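Local coordinates for protein-L-isoaspartate(D-aspartate) O-methyltransferase (PDB 1VBF), which probably transfers a methyl group from S-adenosyl-L-methionine to L-isoaspartyl residues of damaged proteins, a step toward their repair or degradation, at residues 197-200 against 201-205; 206-209 against 210-213. All blocks are in the same frame, centred on the assembly; numbering follows the deposited sequence.

Contact 1 of 2, residues 197-200 against 201-205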
ATOM      1  N   GLY B 197      18.625  -3.641 -20.164  1.00 24.72           N
ATOM      2  CA  GLY B 197      19.093  -4.955 -19.782  1.00 26.44           C
ATOM      3  C   GLY B 197      20.583  -5.066 -19.988  1.00 28.61           C
ATOM      4  O   GLY B 197      21.166  -4.249 -20.688  1.00 30.72           O
ATOM      5  N   GLY B 198      21.219  -6.052 -19.372  1.00 30.14           N
ATOM      6  CA  GLY B 198      22.644  -6.175 -19.570  1.00 31.27           C
ATOM      7  C   GLY B 198      23.442  -6.211 -18.289  1.00 33.34           C
ATOM      8  O   GLY B 198      22.900  -6.056 -17.195  1.00 32.23           O
ATOM      9  N   LEU B 199      24.745  -6.421 -18.449  1.00 33.92           N
ATOM     10  CA  LEU B 199      25.678  -6.521 -17.345  1.00 34.00           C
ATOM     11  C   LEU B 199      25.408  -5.500 -16.242  1.00 34.61           C
ATOM     12  O   LEU B 199      25.323  -5.858 -15.069  1.00 34.54           O
ATOM     13  CB  LEU B 199      27.108  -6.341 -17.865  1.00 33.38           C
ATOM     14  CG  LEU B 199      28.241  -7.210 -17.312  1.00 32.68           C
ATOM     15  CD1 LEU B 199      29.540  -6.450 -17.455  1.00 31.75           C
ATOM     16  CD2 LEU B 199      28.022  -7.541 -15.855  1.00 33.30           C
ATOM     17  N   TYR B 200      25.280  -4.227 -16.617  1.00 34.57           N
ATOM     18  CA  TYR B 200      25.041  -3.174 -15.634  1.00 32.75           C
ATOM     19  C   TYR B 200      23.587  -2.747 -15.601  1.00 32.13           C
ATOM     20  O   TYR B 200      23.266  -1.594 -15.309  1.00 32.55           O
ATOM     21  CB  TYR B 200      25.960  -1.985 -15.906  1.00 32.02           C
ATOM     22  CG  TYR B 200      27.420  -2.367 -15.797  1.00 33.93           C
ATOM     23  CD1 TYR B 200      28.027  -2.533 -14.556  1.00 35.71           C
ATOM     24  CD2 TYR B 200      28.176  -2.657 -16.931  1.00 35.10           C
ATOM     25  CE1 TYR B 200      29.350  -2.990 -14.446  1.00 36.39           C
ATOM     26  CE2 TYR B 200      29.492  -3.114 -16.834  1.00 36.33           C
ATOM     27  CZ  TYR B 200      30.072  -3.284 -15.588  1.00 36.64           C
ATOM     28  OH  TYR B 200      31.353  -3.778 -15.474  1.00 38.43           O
ATOM     29  N   GLY B 201      22.723  -3.717 -15.888  1.00 31.61           N
ATOM     30  CA  GLY B 201      21.288  -3.520 -15.877  1.00 31.93           C
ATOM     31  C   GLY B 201      20.703  -3.879 -14.516  1.00 33.13           C
ATOM     32  O   GLY B 201      21.371  -3.724 -13.507  1.00 34.16           O
ATOM     33  N   PHE B 202      19.474  -4.376 -14.460  1.00 32.14           N
ATOM     34  CA  PHE B 202      18.906  -4.681 -13.170  1.00 32.74           C
ATOM     35  C   PHE B 202      19.099  -6.125 -12.774  1.00 34.13           C
ATOM     36  O   PHE B 202      19.025  -7.016 -13.614  1.00 32.87           O
ATOM     37  CB  PHE B 202      17.422  -4.305 -13.137  1.00 34.26           C
ATOM     38  CG  PHE B 202      17.174  -2.835 -13.298  1.00 36.10           C
ATOM     39  CD1 PHE B 202      17.227  -2.241 -14.558  1.00 37.21           C
ATOM     40  CD2 PHE B 202      16.962  -2.028 -12.189  1.00 36.81           C
ATOM     41  CE1 PHE B 202      17.083  -0.875 -14.709  1.00 37.76           C
ATOM     42  CE2 PHE B 202      16.815  -0.654 -12.319  1.00 37.86           C
ATOM     43  CZ  PHE B 202      16.876  -0.073 -13.585  1.00 40.00           C
ATOM     44  N   TYR B 203      19.360  -6.337 -11.484  1.00 35.00           N
ATOM     45  CA  TYR B 203      19.556  -7.669 -10.931  1.00 36.33           C
ATOM     46  C   TYR B 203      18.374  -8.186 -10.105  1.00 38.50           C
ATOM     47  O   TYR B 203      18.372  -9.343  -9.693  1.00 38.37           O
ATOM     48  CB  TYR B 203      20.849  -7.725 -10.106  1.00 35.32           C
ATOM     49  CG  TYR B 203      22.077  -7.870 -10.975  1.00 35.04           C
ATOM     50  CD1 TYR B 203      22.750  -6.752 -11.472  1.00 35.89           C
ATOM     51  CD2 TYR B 203      22.498  -9.128 -11.402  1.00 33.91           C
ATOM     52  CE1 TYR B 203      23.809  -6.891 -12.383  1.00 34.41           C
ATOM     53  CE2 TYR B 203      23.546  -9.274 -12.313  1.00 34.25           C
ATOM     54  CZ  TYR B 203      24.191  -8.157 -12.800  1.00 34.31           C
ATOM     55  OH  TYR B 203      25.179  -8.325 -13.735  1.00 34.67           O
ATOM     56  N   ASP B 204      17.376  -7.334  -9.871  1.00 41.27           N
ATOM     57  CA  ASP B 204      16.167  -7.725  -9.141  1.00 43.39           C
ATOM     58  C   ASP B 204      14.944  -7.011  -9.728  1.00 44.67           C
ATOM     59  O   ASP B 204      15.091  -6.049 -10.473  1.00 44.40           O
ATOM     60  CB  ASP B 204      16.318  -7.457  -7.629  1.00 44.45           C
ATOM     61  CG  ASP B 204      16.751  -6.041  -7.304  1.00 46.51           C
ATOM     62  OD1 ASP B 204      17.403  -5.401  -8.152  1.00 49.11           O
ATOM     63  OD2 ASP B 204      16.465  -5.568  -6.179  1.00 47.70           O
ATOM     64  N   ASP B 205      13.746  -7.497  -9.423  1.00 46.98           N
ATOM     65  CA  ASP B 205      12.530  -6.911  -9.963  1.00 48.77           C
ATOM     66  C   ASP B 205      12.069  -5.651  -9.255  1.00 48.74           C
ATOM     67  O   ASP B 205      12.587  -5.277  -8.203  1.00 49.38           O
ATOM     68  CB  ASP B 205      11.402  -7.937  -9.949  1.00 53.08           C
ATOM     69  CG  ASP B 205      10.132  -7.415 -10.617  1.00 59.64           C
ATOM     70  OD1 ASP B 205       9.103  -7.244  -9.906  1.00 62.65           O
ATOM     71  OD2 ASP B 205      10.164  -7.167 -11.853  1.00 60.39           O
TER
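The ring of Y203 turns its edge, not a face, toward L199: the carbonyl O of L199 lies close to the ring plane, beside CE1 and the hydroxyl. Y203 OH donates to L199 O at 2.8 Å, in the carbonyl plane and on a lone pair, with a C=O...donor angle of 135°. The ring gets there because CG of Y203 sits anti to its own carbonyl carbon (chi1 -80°), which lays the side chain back along the preceding residues. L199 and Y203 run side by side in the same direction, and CD2 of L199 packs against Y203 OH at 3.6 Å. L199 and Y200 occupy the middle of a type I beta turn from G198 to G201, in the loop that leads from strand 184-191 to helix 209-223. The turn is closed by G201 N donating to G198 O at 2.7 Å. G201, the last residue of the turn, is buried. L199 N is bonded to D124 OD2 of the same chain, while L199, Y200 and Y203 pack on L147, C149 and T146 of a second subunit; C149 is the residue of the interchain disulfide.

Contact 2 of 2, residues 206-209 against 210-213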
ATOM      1  N   TYR B 206      11.084  -4.993  -9.849  1.00 48.23           N
ATOM      2  CA  TYR B 206      10.541  -3.763  -9.309  1.00 48.96           C
ATOM      3  C   TYR B 206      10.167  -3.893  -7.849  1.00 51.01           C
ATOM      4  O   TYR B 206       9.465  -4.833  -7.466  1.00 52.09           O
ATOM      5  CB  TYR B 206       9.315  -3.328 -10.097  1.00 46.59           C
ATOM      6  CG  TYR B 206       9.621  -2.817 -11.475  1.00 45.46           C
ATOM      7  CD1 TYR B 206       9.520  -3.648 -12.588  1.00 43.60           C
ATOM      8  CD2 TYR B 206       9.974  -1.484 -11.675  1.00 46.16           C
ATOM      9  CE1 TYR B 206       9.753  -3.167 -13.868  1.00 43.35           C
ATOM     10  CE2 TYR B 206      10.214  -0.988 -12.955  1.00 46.71           C
ATOM     11  CZ  TYR B 206      10.100  -1.841 -14.048  1.00 44.71           C
ATOM     12  OH  TYR B 206      10.336  -1.360 -15.315  1.00 45.99           O
ATOM     13  N   ASP B 207      10.599  -2.921  -7.048  1.00 51.73           N
ATOM     14  CA  ASP B 207      10.332  -2.954  -5.620  1.00 51.98           C
ATOM     15  C   ASP B 207       9.322  -1.943  -5.079  1.00 52.26           C
ATOM     16  O   ASP B 207       9.639  -1.172  -4.177  1.00 53.94           O
ATOM     17  CB  ASP B 207      11.647  -2.800  -4.855  1.00 52.93           C
ATOM     18  CG  ASP B 207      11.495  -3.099  -3.371  1.00 54.70           C
ATOM     19  OD1 ASP B 207      10.967  -4.189  -3.040  1.00 53.64           O
ATOM     20  OD2 ASP B 207      11.896  -2.249  -2.537  1.00 54.56           O
ATOM     21  N   ASP B 208       8.118  -1.921  -5.635  1.00 51.94           N
ATOM     22  CA  ASP B 208       7.089  -1.025  -5.131  1.00 50.13           C
ATOM     23  C   ASP B 208       6.069  -1.998  -4.573  1.00 49.59           C
ATOM     24  O   ASP B 208       5.989  -3.147  -5.028  1.00 49.39           O
ATOM     25  CB  ASP B 208       6.504  -0.121  -6.228  1.00 51.21           C
ATOM     26  CG  ASP B 208       6.151  -0.871  -7.494  1.00 53.15           C
ATOM     27  OD1 ASP B 208       7.063  -1.189  -8.285  1.00 55.40           O
ATOM     28  OD2 ASP B 208       4.959  -1.142  -7.704  1.00 55.28           O
ATOM     29  N   ILE B 209       5.352  -1.548  -3.550  1.00 48.45           N
ATOM     30  CA  ILE B 209       4.374  -2.365  -2.860  1.00 47.43           C
ATOM     31  C   ILE B 209       3.345  -3.019  -3.781  1.00 47.33           C
ATOM     32  O   ILE B 209       2.801  -4.077  -3.451  1.00 46.02           O
ATOM     33  CB  ILE B 209       3.674  -1.533  -1.722  1.00 46.71           C
ATOM     34  CG1 ILE B 209       3.302  -2.476  -0.586  1.00 45.91           C
ATOM     35  CG2 ILE B 209       2.456  -0.780  -2.245  1.00 44.21           C
ATOM     36  CD1 ILE B 209       2.467  -1.854   0.470  1.00 48.22           C
ATOM     37  N   GLU B 210       3.076  -2.411  -4.933  1.00 47.41           N
ATOM     38  CA  GLU B 210       2.117  -3.015  -5.847  1.00 49.17           C
ATOM     39  C   GLU B 210       2.735  -4.336  -6.332  1.00 49.09           C
ATOM     40  O   GLU B 210       2.144  -5.410  -6.202  1.00 48.51           O
ATOM     41  CB  GLU B 210       1.828  -2.056  -7.013  1.00 51.09           C
ATOM     42  CG  GLU B 210       0.805  -2.559  -8.043  1.00 55.19           C
ATOM     43  CD  GLU B 210      -0.560  -2.957  -7.449  1.00 57.11           C
ATOM     44  OE1 GLU B 210      -1.108  -2.229  -6.580  1.00 57.79           O
ATOM     45  OE2 GLU B 210      -1.095  -4.003  -7.875  1.00 58.15           O
ATOM     46  N   PHE B 211       3.955  -4.245  -6.850  1.00 49.23           N
ATOM     47  CA  PHE B 211       4.664  -5.406  -7.341  1.00 48.53           C
ATOM     48  C   PHE B 211       4.845  -6.493  -6.323  1.00 46.05           C
ATOM     49  O   PHE B 211       4.621  -7.654  -6.625  1.00 44.81           O
ATOM     50  CB  PHE B 211       6.026  -4.999  -7.882  1.00 53.12           C
ATOM     51  CG  PHE B 211       5.999  -4.663  -9.334  1.00 59.20           C
ATOM     52  CD1 PHE B 211       5.230  -3.585  -9.796  1.00 60.43           C
ATOM     53  CD2 PHE B 211       6.670  -5.470 -10.266  1.00 60.89           C
ATOM     54  CE1 PHE B 211       5.122  -3.312 -11.168  1.00 61.69           C
ATOM     55  CE2 PHE B 211       6.568  -5.205 -11.656  1.00 61.79           C
ATOM     56  CZ  PHE B 211       5.791  -4.125 -12.104  1.00 61.81           C
ATOM     57  N   ARG B 212       5.267  -6.104  -5.122  1.00 45.59           N
ATOM     58  CA  ARG B 212       5.521  -7.026  -4.010  1.00 44.07           C
ATOM     59  C   ARG B 212       4.264  -7.825  -3.645  1.00 44.73           C
ATOM     60  O   ARG B 212       4.331  -9.030  -3.358  1.00 44.26           O
ATOM     61  CB  ARG B 212       6.020  -6.232  -2.791  1.00 41.88           C
ATOM     62  CG  ARG B 212       7.377  -5.560  -2.970  1.00 38.42           C
ATOM     63  CD  ARG B 212       7.656  -4.554  -1.865  1.00 36.79           C
ATOM     64  NE  ARG B 212       7.795  -5.177  -0.552  1.00 35.15           N
ATOM     65  CZ  ARG B 212       7.786  -4.494   0.588  1.00 36.09           C
ATOM     66  NH1 ARG B 212       7.653  -3.176   0.551  1.00 35.67           N
ATOM     67  NH2 ARG B 212       7.854  -5.117   1.762  1.00 35.11           N
ATOM     68  N   VAL B 213       3.125  -7.140  -3.665  1.00 44.87           N
ATOM     69  CA  VAL B 213       1.840  -7.742  -3.358  1.00 43.90           C
ATOM     70  C   VAL B 213       1.416  -8.680  -4.484  1.00 45.75           C
ATOM     71  O   VAL B 213       0.929  -9.780  -4.220  1.00 45.39           O
ATOM     72  CB  VAL B 213       0.800  -6.649  -3.143  1.00 43.30           C
ATOM     73  CG1 VAL B 213      -0.598  -7.251  -3.030  1.00 41.26           C
ATOM     74  CG2 VAL B 213       1.174  -5.860  -1.886  1.00 41.70           C
TER
HETATM   75  O   HOH W   1       8.361  -1.363  -1.432  1.00 34.70           O
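F211 packs back on Y206 and D208, the residues that lead into helix 209-223. Its CB lies 3.4 Å from D208 O and also close to Y206 O. From CG outward one face of the ring receives Y206 CB, a CH-pi contact with CB 3.6 Å from the centroid of the F211 ring. CD1, on one flank, has D208 OD2 near the ring plane at the edge; CD2, on the other, touches Y206 CB. Farther out CE2 meets Y206 CD1 at 3.5 Å, and CZ reaches the same atom less closely. The two rings are inclined at 51°, an oblique pair.

D208 is the N-cap of the helix. With CG between its backbone N and carbonyl carbon (chi1 47°), the carboxylate folds back over the first turn, where OD2 accepts a weak, long bond from F211 N at 3.4 Å. D208 O takes R212 N at 3.0 Å, nearly straight at 167°. R212 CD packs against D207 OD1 at 3.5 Å, and a water joins D207 O to R212 NH1.

D208 OD2 is also salt-bridged to R169 of the same chain, and R212 to E217 and E210 of a fourth subunit. D207 OD1 lies well out of the guanidinium plane of R212, 4.2 Å from NE, so their attraction is one of charge alone. A negative carboxylate at the helix N-terminus would interact favourably with the helix dipole and, with R169 beside it, D208 probably stays ionised.

Contact 1 comes first along the chain and contact 2 follows directly, their centres about 17 Å apart and on the same side of the chain's centre. Together they trace the way out from the seven-stranded mixed sheet: residues 197-205 belong to the loop after strand 184-191, an outermost strand of that sheet, and residues 206-213 turn that loop into helix 209-223. They meet where D205 packs on the ring of F211. Both also touch the second subunit, and contact 2 reaches further copies, with I209 packing on I209 of neighbouring subunits. This fits the trimeric coiled-coil assembly, in which the C-terminal helix stands away from the sheet-bearing body of the chain and joins subunits.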